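Local atomic coordinates of extracellular solute-binding protein, family 7 (Colwellia psychrerythraea, PDB entry 4PET), a protein that binds pyruvate together with a calcium ion and, as a TRAP-type periplasmic solute-binding protein, probably delivers its ligand to a membrane transporter. Residues A[29-34]-A[88-93]; A[33-38]-A[67-72]; A[49-54]-A[262-267]; A[140-145]-A[242-247]. All coordinates share one frame; numbering follows the deposited sequence.

Contact 1. Residues A[29-34]-A[88-93]; sequences YRWKLA and YQMGHS
Two backbone N-H groups converge on the carbonyl oxygen of Lys-32: Met-90 N, lying in the carbonyl plane 3.3 Å from Lys-32 O, and Gln-89 N, whose bond is weak. A side chain makes a shorter bond. Gln-89 OE1 takes the backbone N-H of Lys-32 (Lys-32 N to Gln-89 OE1 2.8 Å, 168° at the hydrogen), just ahead of the point where strand 90-93 begins. A bend at chi2 (89°) lays the Gln-89 chain over Trp-31, with Gln-89 CG 3.6 Å above the centroid of the five-membered ring and the amide only 6° from parallel to the indole. One water joins Gln-89 NE2 to Arg-30 O, so both ends of the amide are held. With an alanine in place of Trp-31, the Gln-89 chain would probably lose the flat surface beneath it and be freer to turn. Parallel pairing continues through Ala-34 N to Met-90 O (2.9 Å) and His-92 N to Ala-34 O (3.0 Å), joining neighbouring strands of the five-stranded sheet of this alpha/beta binding-protein fold. On the face of Leu-33 and Met-90, the selenium of Met-90 sits at the edge of the Trp-31 six-membered ring, a Met-aromatic contact. On the other, Ala-34 CB lies 3.6 Å from the Tyr-88 ring centroid in a CH-pi contact, while Lys-32 NZ makes a cation-pi contact over the opposite ring face. Tyr-88 OH probably hydrogen-bonds Asp-68.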
loop_
_atom_site.group_PDB
_atom_site.type_symbol
_atom_site.label_atom_id
_atom_site.label_comp_id
_atom_site.label_asym_id
_atom_site.label_seq_id
_atom_site.Cartn_x
_atom_site.Cartn_y
_atom_site.Cartn_z
ATOM N N TYR A 29 -16.108 11.511 -25.684
ATOM C CA TYR A 29 -16.183 10.054 -25.675
ATOM C C TYR A 29 -17.128 9.594 -24.564
ATOM O O TYR A 29 -17.090 10.100 -23.443
ATOM C CB TYR A 29 -14.771 9.474 -25.470
ATOM C CG TYR A 29 -13.817 9.936 -26.565
ATOM C CD1 TYR A 29 -13.200 11.173 -26.504
ATOM C CD2 TYR A 29 -13.578 9.144 -27.682
ATOM C CE1 TYR A 29 -12.362 11.613 -27.530
ATOM C CE2 TYR A 29 -12.734 9.558 -28.697
ATOM C CZ TYR A 29 -12.133 10.790 -28.617
ATOM O OH TYR A 29 -11.314 11.186 -29.622
ATOM N N ARG A 30 -17.994 8.651 -24.909
ATOM C CA ARG A 30 -18.936 8.050 -23.980
ATOM C C ARG A 30 -18.705 6.547 -24.001
ATOM O O ARG A 30 -19.002 5.869 -24.982
ATOM C CB ARG A 30 -20.354 8.424 -24.399
ATOM C CG ARG A 30 -20.598 9.902 -24.250
ATOM C CD ARG A 30 -21.824 10.301 -24.980
ATOM N NE ARG A 30 -21.657 10.085 -26.402
ATOM C CZ ARG A 30 -21.249 10.998 -27.265
ATOM N NH1 ARG A 30 -20.951 12.234 -26.870
ATOM N NH2 ARG A 30 -21.153 10.671 -28.540
ATOM N N TRP A 31 -18.123 6.048 -22.920
ATOM C CA TRP A 31 -17.738 4.661 -22.795
ATOM C C TRP A 31 -18.652 3.941 -21.806
ATOM O O TRP A 31 -19.359 4.581 -21.040
ATOM C CB TRP A 31 -16.325 4.597 -22.235
ATOM C CG TRP A 31 -15.255 4.746 -23.291
ATOM C CD1 TRP A 31 -15.404 5.226 -24.561
ATOM C CD2 TRP A 31 -13.888 4.380 -23.154
ATOM N NE1 TRP A 31 -14.185 5.200 -25.223
ATOM C CE2 TRP A 31 -13.244 4.678 -24.377
ATOM C CE3 TRP A 31 -13.132 3.839 -22.118
ATOM C CZ2 TRP A 31 -11.909 4.413 -24.586
ATOM C CZ3 TRP A 31 -11.788 3.590 -22.341
ATOM C CH2 TRP A 31 -11.199 3.885 -23.550
ATOM N N LYS A 32 -18.608 2.614 -21.825
ATOM C CA LYS A 32 -19.235 1.799 -20.794
ATOM C C LYS A 32 -18.275 0.780 -20.204
ATOM O O LYS A 32 -17.375 0.245 -20.880
ATOM C CB LYS A 32 -20.516 1.115 -21.283
ATOM C CG LYS A 32 -20.498 0.598 -22.662
ATOM C CD LYS A 32 -21.937 0.496 -23.182
ATOM C CE LYS A 32 -22.092 -0.584 -24.232
ATOM N NZ LYS A 32 -23.511 -1.053 -24.338
ATOM N N LEU A 33 -18.463 0.533 -18.915
ATOM C CA LEU A 33 -17.623 -0.407 -18.180
ATOM C C LEU A 33 -18.538 -1.528 -17.689
ATOM O O LEU A 33 -19.604 -1.255 -17.132
ATOM C CB LEU A 33 -16.877 0.281 -17.039
ATOM C CG LEU A 33 -16.037 -0.651 -16.136
ATOM C CD1 LEU A 33 -14.938 0.164 -15.463
ATOM C CD2 LEU A 33 -16.854 -1.392 -15.059
ATOM N N ALA A 34 -18.160 -2.786 -17.953
ATOM C CA ALA A 34 -18.875 -3.927 -17.367
ATOM C C ALA A 34 -18.122 -4.454 -16.161
ATOM O O ALA A 34 -16.955 -4.815 -16.263
ATOM C CB ALA A 34 -19.038 -5.047 -18.376
ATOM N N TYR A 88 -18.030 -3.797 -24.679
ATOM C CA TYR A 88 -17.705 -2.817 -23.639
ATOM C C TYR A 88 -16.270 -2.352 -23.826
ATOM O O TYR A 88 -15.369 -3.165 -24.090
ATOM C CB TYR A 88 -17.832 -3.415 -22.226
ATOM C CG TYR A 88 -19.263 -3.508 -21.726
ATOM C CD1 TYR A 88 -20.080 -4.568 -22.097
ATOM C CD2 TYR A 88 -19.786 -2.541 -20.879
ATOM C CE1 TYR A 88 -21.382 -4.652 -21.660
ATOM C CE2 TYR A 88 -21.084 -2.607 -20.431
ATOM C CZ TYR A 88 -21.877 -3.677 -20.823
ATOM O OH TYR A 88 -23.172 -3.769 -20.393
ATOM N N GLN A 89 -16.038 -1.061 -23.618
ATOM C CA GLN A 89 -14.678 -0.530 -23.726
ATOM C C GLN A 89 -13.835 -0.931 -22.531
ATOM O O GLN A 89 -12.623 -1.018 -22.637
ATOM C CB GLN A 89 -14.700 0.995 -23.876
ATOM C CG GLN A 89 -15.272 1.489 -25.208
ATOM C CD GLN A 89 -16.784 1.699 -25.209
ATOM O OE1 GLN A 89 -17.472 1.523 -24.196
ATOM N NE2 GLN A 89 -17.305 2.091 -26.359
HETATM N N MSE A 90 -14.475 -1.157 -21.383
HETATM C CA MSE A 90 -13.755 -1.484 -20.159
HETATM C C MSE A 90 -14.457 -2.523 -19.319
HETATM O O MSE A 90 -15.669 -2.734 -19.432
HETATM C CB MSE A 90 -13.592 -0.232 -19.267
HETATM C CG MSE A 90 -12.754 0.842 -19.849
HETATM SE SE MSE A 90 -12.704 2.349 -18.588
HETATM C CE MSE A 90 -11.536 1.452 -17.346
ATOM N N GLY A 91 -13.684 -3.151 -18.442
ATOM C CA GLY A 91 -14.259 -4.078 -17.485
ATOM C C GLY A 91 -13.565 -3.897 -16.143
ATOM O O GLY A 91 -12.508 -3.261 -16.063
ATOM N N HIS A 92 -14.165 -4.471 -15.108
ATOM C CA HIS A 92 -13.580 -4.570 -13.788
ATOM C C HIS A 92 -13.944 -5.939 -13.208
ATOM O O HIS A 92 -15.133 -6.356 -13.149
ATOM C CB HIS A 92 -13.998 -3.369 -12.914
ATOM C CG HIS A 92 -13.245 -3.275 -11.626
ATOM N ND1 HIS A 92 -13.800 -3.653 -10.421
ATOM C CD2 HIS A 92 -11.983 -2.880 -11.337
ATOM C CE1 HIS A 92 -12.940 -3.467 -9.450
ATOM N NE2 HIS A 92 -11.815 -3.001 -9.980
ATOM N N SER A 93 -12.905 -6.684 -12.845
ATOM C CA SER A 93 -13.070 -8.094 -12.519
ATOM C C SER A 93 -11.806 -8.598 -11.819
ATOM O O SER A 93 -11.151 -7.848 -11.114
ATOM C CB SER A 93 -13.357 -8.874 -13.797
ATOM O OG SER A 93 -14.014 -10.098 -13.551
HETATM O O HOH W 1 -19.806 3.391 -26.299
#

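Contact 2. Residues A[33-38]-A[67-72]; sequences LAETWG and IDSSNK
Ser-69 OG donates to Glu-35 OE2 (2.8 Å), using the carboxylate lone pair that points away from the other oxygen. Glu-35 reaches it with an extended chain whose CG stands between the backbone N and the carbonyl carbon (chi1 62°), and the carboxylate is backed by the Ile-67 methyl, CG2 lying 3.6 Å from Glu-35 CD. Beneath this pair runs the backbone ladder: Asp-68 N to Leu-33 O (2.7 Å) and Glu-35 N to Asp-68 O (2.9 Å), both nearly straight. These bonds pair strands 29-35 and 63-68 of a beta-alpha-beta crossover whose connecting helix is 44-58. Past the strands, Ser-70 N at the start of helix 70-73 gives its hydrogen to Trp-37 O (2.9 Å), which holds the turn after strand 29-35 against the helix. Ser-69 CB packs on the same Trp-37 O at 3.3 Å, and Ser-70 OG lies beside Gly-38 CA. Farther out, Thr-48 of helix 44-58 takes up Glu-35 OE1, Asp-68 is paired with Arg-66 in a salt bridge, and His-92 holds Trp-37 NE1. The Trp-37 side chain comes within about 5 Å of the bound pyruvate, nearest atoms.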
loop_
_atom_site.group_PDB
_atom_site.type_symbol
_atom_site.label_atom_id
_atom_site.label_comp_id
_atom_site.label_asym_id
_atom_site.label_seq_id
_atom_site.Cartn_x
_atom_site.Cartn_y
_atom_site.Cartn_z
ATOM N N LEU A 33 -18.463 0.533 -18.915
ATOM C CA LEU A 33 -17.623 -0.407 -18.180
ATOM C C LEU A 33 -18.538 -1.528 -17.689
ATOM O O LEU A 33 -19.604 -1.255 -17.132
ATOM C CB LEU A 33 -16.877 0.281 -17.039
ATOM C CG LEU A 33 -16.037 -0.651 -16.136
ATOM C CD1 LEU A 33 -14.938 0.164 -15.463
ATOM C CD2 LEU A 33 -16.854 -1.392 -15.059
ATOM N N ALA A 34 -18.160 -2.786 -17.953
ATOM C CA ALA A 34 -18.875 -3.927 -17.367
ATOM C C ALA A 34 -18.122 -4.454 -16.161
ATOM O O ALA A 34 -16.955 -4.815 -16.263
ATOM C CB ALA A 34 -19.038 -5.047 -18.376
ATOM N N GLU A 35 -18.796 -4.551 -15.027
ATOM C CA GLU A 35 -18.150 -5.090 -13.828
ATOM C C GLU A 35 -18.805 -6.413 -13.399
ATOM O O GLU A 35 -19.989 -6.589 -13.583
ATOM C CB GLU A 35 -18.136 -4.057 -12.697
ATOM C CG GLU A 35 -19.511 -3.564 -12.167
ATOM C CD GLU A 35 -19.357 -2.523 -11.054
ATOM O OE1 GLU A 35 -18.192 -2.172 -10.745
ATOM O OE2 GLU A 35 -20.385 -2.072 -10.483
ATOM N N THR A 36 -18.012 -7.320 -12.825
ATOM C CA THR A 36 -18.487 -8.587 -12.349
ATOM C C THR A 36 -19.525 -8.434 -11.236
ATOM O O THR A 36 -20.458 -9.233 -11.148
ATOM C CB THR A 36 -17.328 -9.433 -11.823
ATOM O OG1 THR A 36 -16.500 -9.835 -12.925
ATOM C CG2 THR A 36 -17.855 -10.705 -11.041
ATOM N N TRP A 37 -19.383 -7.398 -10.415
ATOM C CA TRP A 37 -20.129 -7.330 -9.163
ATOM C C TRP A 37 -21.539 -6.888 -9.405
ATOM O O TRP A 37 -21.809 -6.254 -10.410
ATOM C CB TRP A 37 -19.424 -6.361 -8.188
ATOM C CG TRP A 37 -18.008 -6.174 -8.579
ATOM C CD1 TRP A 37 -17.453 -5.054 -9.087
ATOM C CD2 TRP A 37 -16.972 -7.163 -8.555
ATOM N NE1 TRP A 37 -16.132 -5.265 -9.356
ATOM C CE2 TRP A 37 -15.811 -6.556 -9.053
ATOM C CE3 TRP A 37 -16.922 -8.500 -8.175
ATOM C CZ2 TRP A 37 -14.601 -7.243 -9.185
ATOM C CZ3 TRP A 37 -15.721 -9.182 -8.309
ATOM C CH2 TRP A 37 -14.578 -8.551 -8.799
ATOM N N GLY A 38 -22.445 -7.256 -8.490
ATOM C CA GLY A 38 -23.799 -6.740 -8.481
ATOM C C GLY A 38 -23.807 -5.242 -8.237
ATOM O O GLY A 38 -22.772 -4.638 -7.970
ATOM N N ILE A 67 -21.182 2.715 -15.837
ATOM C CA ILE A 67 -20.847 1.435 -15.219
ATOM C C ILE A 67 -22.087 0.512 -15.233
ATOM O O ILE A 67 -23.155 0.883 -14.735
ATOM C CB ILE A 67 -20.360 1.630 -13.790
ATOM C CG1 ILE A 67 -19.136 2.524 -13.756
ATOM C CG2 ILE A 67 -19.985 0.328 -13.139
ATOM C CD1 ILE A 67 -18.759 2.842 -12.372
ATOM N N ASP A 68 -21.934 -0.660 -15.850
ATOM C CA ASP A 68 -22.959 -1.703 -15.804
ATOM C C ASP A 68 -22.547 -2.836 -14.896
ATOM O O ASP A 68 -21.525 -3.501 -15.097
ATOM C CB ASP A 68 -23.212 -2.302 -17.165
ATOM C CG ASP A 68 -23.759 -1.309 -18.156
ATOM O OD1 ASP A 68 -24.111 -0.189 -17.766
ATOM O OD2 ASP A 68 -23.856 -1.677 -19.340
ATOM N N SER A 69 -23.394 -3.105 -13.928
ATOM C CA SER A 69 -23.107 -4.135 -12.952
ATOM C C SER A 69 -23.787 -5.396 -13.424
ATOM O O SER A 69 -24.492 -5.399 -14.450
ATOM C CB SER A 69 -23.618 -3.734 -11.561
ATOM O OG SER A 69 -23.051 -2.505 -11.142
ATOM N N SER A 70 -23.589 -6.482 -12.698
ATOM C CA SER A 70 -24.155 -7.767 -13.132
ATOM C C SER A 70 -25.675 -7.751 -13.390
ATOM O O SER A 70 -26.150 -8.521 -14.216
ATOM C CB SER A 70 -23.784 -8.888 -12.162
ATOM O OG SER A 70 -24.414 -8.710 -10.922
ATOM N N ASN A 71 -26.437 -6.885 -12.717
ATOM C CA ASN A 71 -27.891 -6.860 -12.911
ATOM C C ASN A 71 -28.244 -6.311 -14.295
ATOM O O ASN A 71 -29.296 -6.624 -14.861
ATOM C CB ASN A 71 -28.594 -6.031 -11.823
ATOM C CG ASN A 71 -28.147 -4.569 -11.822
ATOM O OD1 ASN A 71 -26.946 -4.268 -11.852
ATOM N ND2 ASN A 71 -29.108 -3.658 -11.827
ATOM N N LYS A 72 -27.351 -5.508 -14.850
ATOM C CA LYS A 72 -27.576 -4.893 -16.148
ATOM C C LYS A 72 -27.114 -5.787 -17.305
ATOM O O LYS A 72 -27.893 -6.073 -18.205
ATOM C CB LYS A 72 -26.879 -3.539 -16.195
ATOM C CG LYS A 72 -26.818 -2.896 -17.573
ATOM C CD LYS A 72 -28.134 -2.285 -17.981
ATOM C CE LYS A 72 -28.049 -1.745 -19.414
ATOM N NZ LYS A 72 -28.987 -0.615 -19.653
#

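Contact 3. Residues A[49-54]-A[262-267]; sequences KNMAKM and TVAMKA
Met-54, Ala-264 and Ala-267 form one close-packed part of this helix-helix contact. The selenomethionine side chain of Met-54, bent at its end, lies across the small surface of the alanines: its SE is 3.9 Å from Ala-267 CB, its CE approaches the carbonyl oxygen Ala-264 O to 3.3 Å, and its CB lies 4.1 Å from Ala-264 CB. With alanine at this point the axes of the short segments come within 8.7 Å, and Ala-264 CB also faces Met-51 O at 4.0 Å. A little farther toward the sheet, Met-51 and Met-265 run side by side and point the same way, CG to CG at 3.9 Å. Met-51 has CG anti to its backbone nitrogen (chi1 -177°) and then bends, while the ends of both chains go on to pack against Phe-243 of the sheet. No hydrogen bond crosses between the segments; the join is van der Waals packing, in which two backbone carbonyls are also touched by carbon. By contrast, the outer side of segment 49-54, with Lys-53, faces solvent. The second subunit packs beside the contact: its Val-263 touches Met-54, Ala-267 and Val-263, and its Asp-271 makes a salt bridge with Lys-266. The helices run roughly antiparallel (146°) and cover one face of the mixed sheet, as helices do in layered alpha/beta domains of periplasmic solute-binding proteins.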
loop_
_atom_site.group_PDB
_atom_site.type_symbol
_atom_site.label_atom_id
_atom_site.label_comp_id
_atom_site.label_asym_id
_atom_site.label_seq_id
_atom_site.Cartn_x
_atom_site.Cartn_y
_atom_site.Cartn_z
ATOM N N LYS A 49 -16.739 3.308 -9.566
ATOM C CA LYS A 49 -17.418 4.593 -9.507
ATOM C C LYS A 49 -16.377 5.707 -9.289
ATOM O O LYS A 49 -16.416 6.724 -9.944
ATOM C CB LYS A 49 -18.445 4.579 -8.366
ATOM C CG LYS A 49 -19.715 3.802 -8.638
ATOM C CD LYS A 49 -20.598 3.770 -7.341
ATOM C CE LYS A 49 -21.807 2.844 -7.412
ATOM N NZ LYS A 49 -21.488 1.374 -7.544
ATOM N N ASN A 50 -15.484 5.507 -8.324
ATOM C CA ASN A 50 -14.403 6.444 -8.037
ATOM C C ASN A 50 -13.575 6.718 -9.303
ATOM O O ASN A 50 -13.236 7.861 -9.608
ATOM C CB ASN A 50 -13.499 5.879 -6.924
ATOM C CG ASN A 50 -14.186 5.842 -5.567
ATOM O OD1 ASN A 50 -15.272 6.409 -5.387
ATOM N ND2 ASN A 50 -13.544 5.190 -4.596
HETATM N N MSE A 51 -13.286 5.661 -10.051
HETATM C CA MSE A 51 -12.478 5.781 -11.256
HETATM C C MSE A 51 -13.241 6.634 -12.267
HETATM O O MSE A 51 -12.743 7.655 -12.757
HETATM C CB MSE A 51 -12.130 4.399 -11.790
HETATM C CG MSE A 51 -11.222 4.407 -13.028
HETATM SE SE MSE A 51 -12.226 4.770 -14.703
HETATM C CE MSE A 51 -13.429 3.221 -14.763
ATOM N N ALA A 52 -14.486 6.257 -12.525
ATOM C CA ALA A 52 -15.324 6.976 -13.468
ATOM C C ALA A 52 -15.535 8.437 -13.111
ATOM O O ALA A 52 -15.623 9.291 -14.001
ATOM C CB ALA A 52 -16.677 6.292 -13.576
ATOM N N LYS A 53 -15.695 8.735 -11.825
ATOM C CA LYS A 53 -15.895 10.111 -11.408
ATOM C C LYS A 53 -14.613 10.912 -11.638
ATOM O O LYS A 53 -14.655 12.015 -12.161
ATOM C CB LYS A 53 -16.330 10.182 -9.927
ATOM C CG LYS A 53 -16.602 11.589 -9.472
ATOM C CD LYS A 53 -17.359 11.592 -8.150
ATOM C CE LYS A 53 -17.665 13.002 -7.656
ATOM N NZ LYS A 53 -18.349 12.934 -6.329
HETATM N N MSE A 54 -13.474 10.336 -11.276
HETATM C CA MSE A 54 -12.202 11.022 -11.437
HETATM C C MSE A 54 -11.964 11.336 -12.907
HETATM O O MSE A 54 -11.471 12.403 -13.232
HETATM C CB MSE A 54 -11.053 10.137 -10.956
HETATM C CG MSE A 54 -10.912 10.067 -9.505
HETATM SE SE MSE A 54 -9.314 9.117 -9.171
HETATM C CE MSE A 54 -9.939 7.353 -8.960
ATOM N N THR A 262 -5.519 6.183 -17.448
ATOM C CA THR A 262 -4.594 5.277 -16.752
ATOM C C THR A 262 -4.228 5.763 -15.351
ATOM O O THR A 262 -4.100 4.960 -14.414
ATOM C CB THR A 262 -3.331 4.989 -17.595
ATOM O OG1 THR A 262 -2.666 6.210 -17.884
ATOM C CG2 THR A 262 -3.721 4.370 -18.886
ATOM N N VAL A 263 -4.093 7.079 -15.171
ATOM C CA VAL A 263 -3.819 7.585 -13.822
ATOM C C VAL A 263 -5.069 7.400 -12.929
ATOM O O VAL A 263 -4.939 7.051 -11.748
ATOM C CB VAL A 263 -3.315 9.055 -13.819
ATOM C CG1 VAL A 263 -3.164 9.574 -12.383
ATOM C CG2 VAL A 263 -1.925 9.188 -14.529
ATOM N N ALA A 264 -6.278 7.616 -13.473
ATOM C CA ALA A 264 -7.507 7.395 -12.655
ATOM C C ALA A 264 -7.592 5.948 -12.178
ATOM O O ALA A 264 -7.984 5.694 -11.038
ATOM C CB ALA A 264 -8.767 7.763 -13.417
HETATM N N MSE A 265 -7.231 4.989 -13.038
HETATM C CA MSE A 265 -7.324 3.582 -12.666
HETATM C C MSE A 265 -6.284 3.272 -11.590
HETATM O O MSE A 265 -6.569 2.532 -10.649
HETATM C CB MSE A 265 -7.138 2.641 -13.872
HETATM C CG MSE A 265 -8.253 2.667 -14.881
HETATM SE SE MSE A 265 -7.959 1.354 -16.262
HETATM C CE MSE A 265 -6.463 2.189 -17.149
ATOM N N LYS A 266 -5.080 3.826 -11.725
ATOM C CA LYS A 266 -4.054 3.630 -10.690
ATOM C C LYS A 266 -4.498 4.177 -9.305
ATOM O O LYS A 266 -4.386 3.503 -8.278
ATOM C CB LYS A 266 -2.737 4.280 -11.124
ATOM C CG LYS A 266 -1.741 4.432 -9.979
ATOM C CD LYS A 266 -0.431 4.953 -10.505
ATOM C CE LYS A 266 0.275 3.942 -11.376
ATOM N NZ LYS A 266 1.591 4.476 -11.849
ATOM N N ALA A 267 -4.967 5.418 -9.298
ATOM C CA ALA A 267 -5.423 6.057 -8.066
ATOM C C ALA A 267 -6.586 5.285 -7.466
ATOM O O ALA A 267 -6.578 5.007 -6.273
ATOM C CB ALA A 267 -5.828 7.479 -8.345
#

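Contact 4. Residues A[140-145]-A[242-247]; sequences YGIMSF and QFMVNQ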
loop_
_atom_site.group_PDB
_atom_site.type_symbol
_atom_site.label_atom_id
_atom_site.label_comp_id
_atom_site.label_asym_id
_atom_site.label_seq_id
_atom_site.Cartn_x
_atom_site.Cartn_y
_atom_site.Cartn_z
ATOM N N TYR A 140 -4.844 -10.768 -26.722
ATOM C CA TYR A 140 -6.302 -10.662 -26.828
ATOM C C TYR A 140 -6.784 -9.279 -27.243
ATOM O O TYR A 140 -7.996 -9.050 -27.376
ATOM C CB TYR A 140 -6.956 -11.056 -25.502
ATOM C CG TYR A 140 -6.525 -12.409 -25.059
ATOM C CD1 TYR A 140 -6.905 -13.550 -25.769
ATOM C CD2 TYR A 140 -5.757 -12.568 -23.930
ATOM C CE1 TYR A 140 -6.502 -14.799 -25.382
ATOM C CE2 TYR A 140 -5.341 -13.817 -23.541
ATOM C CZ TYR A 140 -5.716 -14.924 -24.276
ATOM O OH TYR A 140 -5.295 -16.149 -23.857
ATOM N N GLY A 141 -5.849 -8.356 -27.441
ATOM C CA GLY A 141 -6.205 -6.973 -27.685
ATOM C C GLY A 141 -6.851 -6.361 -26.434
ATOM O O GLY A 141 -7.688 -5.443 -26.514
ATOM N N ILE A 142 -6.439 -6.871 -25.283
ATOM C CA ILE A 142 -6.877 -6.357 -23.987
ATOM C C ILE A 142 -5.670 -5.775 -23.203
ATOM O O ILE A 142 -4.583 -6.358 -23.172
ATOM C CB ILE A 142 -7.483 -7.468 -23.150
ATOM C CG1 ILE A 142 -8.853 -7.901 -23.710
ATOM C CG2 ILE A 142 -7.671 -7.015 -21.684
ATOM C CD1 ILE A 142 -9.334 -9.184 -23.092
HETATM N N MSE A 143 -5.891 -4.623 -22.589
HETATM C CA MSE A 143 -4.926 -4.018 -21.672
HETATM C C MSE A 143 -5.471 -4.283 -20.289
HETATM O O MSE A 143 -6.672 -4.077 -20.022
HETATM C CB MSE A 143 -4.782 -2.508 -21.912
HETATM C CG MSE A 143 -4.494 -2.078 -23.344
HETATM SE SE MSE A 143 -4.881 -0.166 -23.577
HETATM C CE MSE A 143 -3.245 0.604 -22.895
ATOM N N SER A 144 -4.609 -4.785 -19.419
ATOM C CA SER A 144 -5.003 -5.079 -18.049
ATOM C C SER A 144 -4.166 -4.258 -17.103
ATOM O O SER A 144 -2.960 -4.096 -17.334
ATOM C CB SER A 144 -4.808 -6.555 -17.749
ATOM O OG SER A 144 -5.325 -6.882 -16.485
ATOM N N PHE A 145 -4.838 -3.735 -16.068
ATOM C CA PHE A 145 -4.265 -2.841 -15.042
ATOM C C PHE A 145 -4.731 -3.285 -13.663
ATOM O O PHE A 145 -5.858 -3.817 -13.539
ATOM C CB PHE A 145 -4.784 -1.414 -15.216
ATOM C CG PHE A 145 -4.449 -0.798 -16.539
ATOM C CD1 PHE A 145 -5.232 -1.035 -17.644
ATOM C CD2 PHE A 145 -3.369 0.064 -16.656
ATOM C CE1 PHE A 145 -4.924 -0.452 -18.871
ATOM C CE2 PHE A 145 -3.057 0.657 -17.866
ATOM C CZ PHE A 145 -3.821 0.394 -18.978
ATOM N N GLN A 242 -8.748 -6.380 -11.234
ATOM C CA GLN A 242 -8.311 -6.017 -12.563
ATOM C C GLN A 242 -9.255 -5.010 -13.194
ATOM O O GLN A 242 -10.471 -5.205 -13.143
ATOM C CB GLN A 242 -8.373 -7.324 -13.367
ATOM C CG GLN A 242 -8.502 -7.199 -14.775
ATOM C CD GLN A 242 -8.541 -8.569 -15.421
ATOM O OE1 GLN A 242 -9.501 -9.336 -15.272
ATOM N NE2 GLN A 242 -7.482 -8.887 -16.132
ATOM N N PHE A 243 -8.713 -3.947 -13.796
ATOM C CA PHE A 243 -9.429 -3.223 -14.833
ATOM C C PHE A 243 -8.922 -3.790 -16.146
ATOM O O PHE A 243 -7.712 -4.105 -16.285
ATOM C CB PHE A 243 -9.111 -1.717 -14.878
ATOM C CG PHE A 243 -9.733 -0.883 -13.770
ATOM C CD1 PHE A 243 -11.054 -0.491 -13.844
ATOM C CD2 PHE A 243 -8.966 -0.443 -12.694
ATOM C CE1 PHE A 243 -11.631 0.285 -12.873
ATOM C CE2 PHE A 243 -9.539 0.337 -11.699
ATOM C CZ PHE A 243 -10.896 0.685 -11.788
HETATM N N MSE A 244 -9.828 -3.876 -17.115
HETATM C CA MSE A 244 -9.475 -4.237 -18.488
HETATM C C MSE A 244 -9.965 -3.148 -19.435
HETATM O O MSE A 244 -11.045 -2.599 -19.264
HETATM C CB MSE A 244 -10.112 -5.574 -18.902
HETATM C CG MSE A 244 -9.394 -6.779 -18.309
HETATM SE SE MSE A 244 -10.068 -8.487 -18.861
HETATM C CE MSE A 244 -11.806 -8.384 -17.928
ATOM N N VAL A 245 -9.152 -2.840 -20.434
ATOM C CA VAL A 245 -9.529 -1.852 -21.417
ATOM C C VAL A 245 -9.286 -2.425 -22.803
ATOM O O VAL A 245 -8.233 -2.990 -23.079
ATOM C CB VAL A 245 -8.675 -0.588 -21.286
ATOM C CG1 VAL A 245 -9.132 0.460 -22.308
ATOM C CG2 VAL A 245 -8.752 -0.028 -19.903
ATOM N N ASN A 246 -10.271 -2.288 -23.669
ATOM C CA ASN A 246 -10.109 -2.700 -25.047
ATOM C C ASN A 246 -9.078 -1.805 -25.738
ATOM O O ASN A 246 -9.239 -0.592 -25.767
ATOM C CB ASN A 246 -11.461 -2.616 -25.758
ATOM C CG ASN A 246 -11.355 -2.958 -27.216
ATOM O OD1 ASN A 246 -11.099 -2.088 -28.046
ATOM N ND2 ASN A 246 -11.541 -4.251 -27.541
ATOM N N GLN A 247 -8.013 -2.408 -26.271
ATOM C CA GLN A 247 -6.881 -1.664 -26.860
ATOM C C GLN A 247 -7.330 -0.708 -27.961
ATOM O O GLN A 247 -6.880 0.451 -28.027
ATOM C CB GLN A 247 -5.863 -2.659 -27.428
ATOM C CG GLN A 247 -4.623 -2.035 -28.047
ATOM C CD GLN A 247 -3.627 -1.561 -27.026
ATOM O OE1 GLN A 247 -3.160 -2.341 -26.178
ATOM N NE2 GLN A 247 -3.277 -0.266 -27.096
#
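Ser-144 OG, set anti to its own nitrogen (chi1 -173°), meets the amide of Gln-242, whose fully extended chain (chi2 180°) carries NE2 to it at 3.0 Å. The bond is almost straight, and OG lies in the amide plane. It sits beside the antiparallel pairing of strands 142-149 and 240-246 at one edge of the five-stranded sheet. Gln-242 also uses OE1 for Trp-98 and NE2 for Tyr-137, so a leucine in its place would probably leave Ser-144 OG and Trp-98 NE1 without these mates. The hydrogen-bonded pairs are Met-143 with Val-245 (Met-143 N to Val-245 O 2.9 Å, Val-245 N to Met-143 O 2.8 Å) and Phe-145 with Phe-243. On their face Phe-145 CE1 packs on Val-245 CG2 at 4.0 Å; on the other, Ile-142 CG2 packs on Met-244 CG at 3.8 Å. Asn-246 OD1 caps helix 247-252 at Ala-249 N. Where strand 240-246 ends and strand 142-149 begins, Gln-247 N bonds to Gly-141 O (3.1 Å) from above the carbonyl plane.

In the fold
Strand 29-35 opens both contacts 1 and 2, which share Leu-33 and Ala-34. The chain then passes through helix 44-58 and closes contact 2 first, at 67-72, completing the crossover; contact 1 closes later, at 88-93, on the other edge of the same strand. Contact 3 opens at 49-54, within both of these loops, and closes only at 262-267, so it crosses them. Contact 4, opening at 140-145 and closing at 242-247, follows contacts 1 and 2 in series and falls inside the long span of contact 3. Contacts 1, 2 and 4 join neighbouring strands of the sheet. Contact 3 lies over one face of it, where Met-51 reaches Leu-33 and both Met-51 and Met-265 reach Met-90.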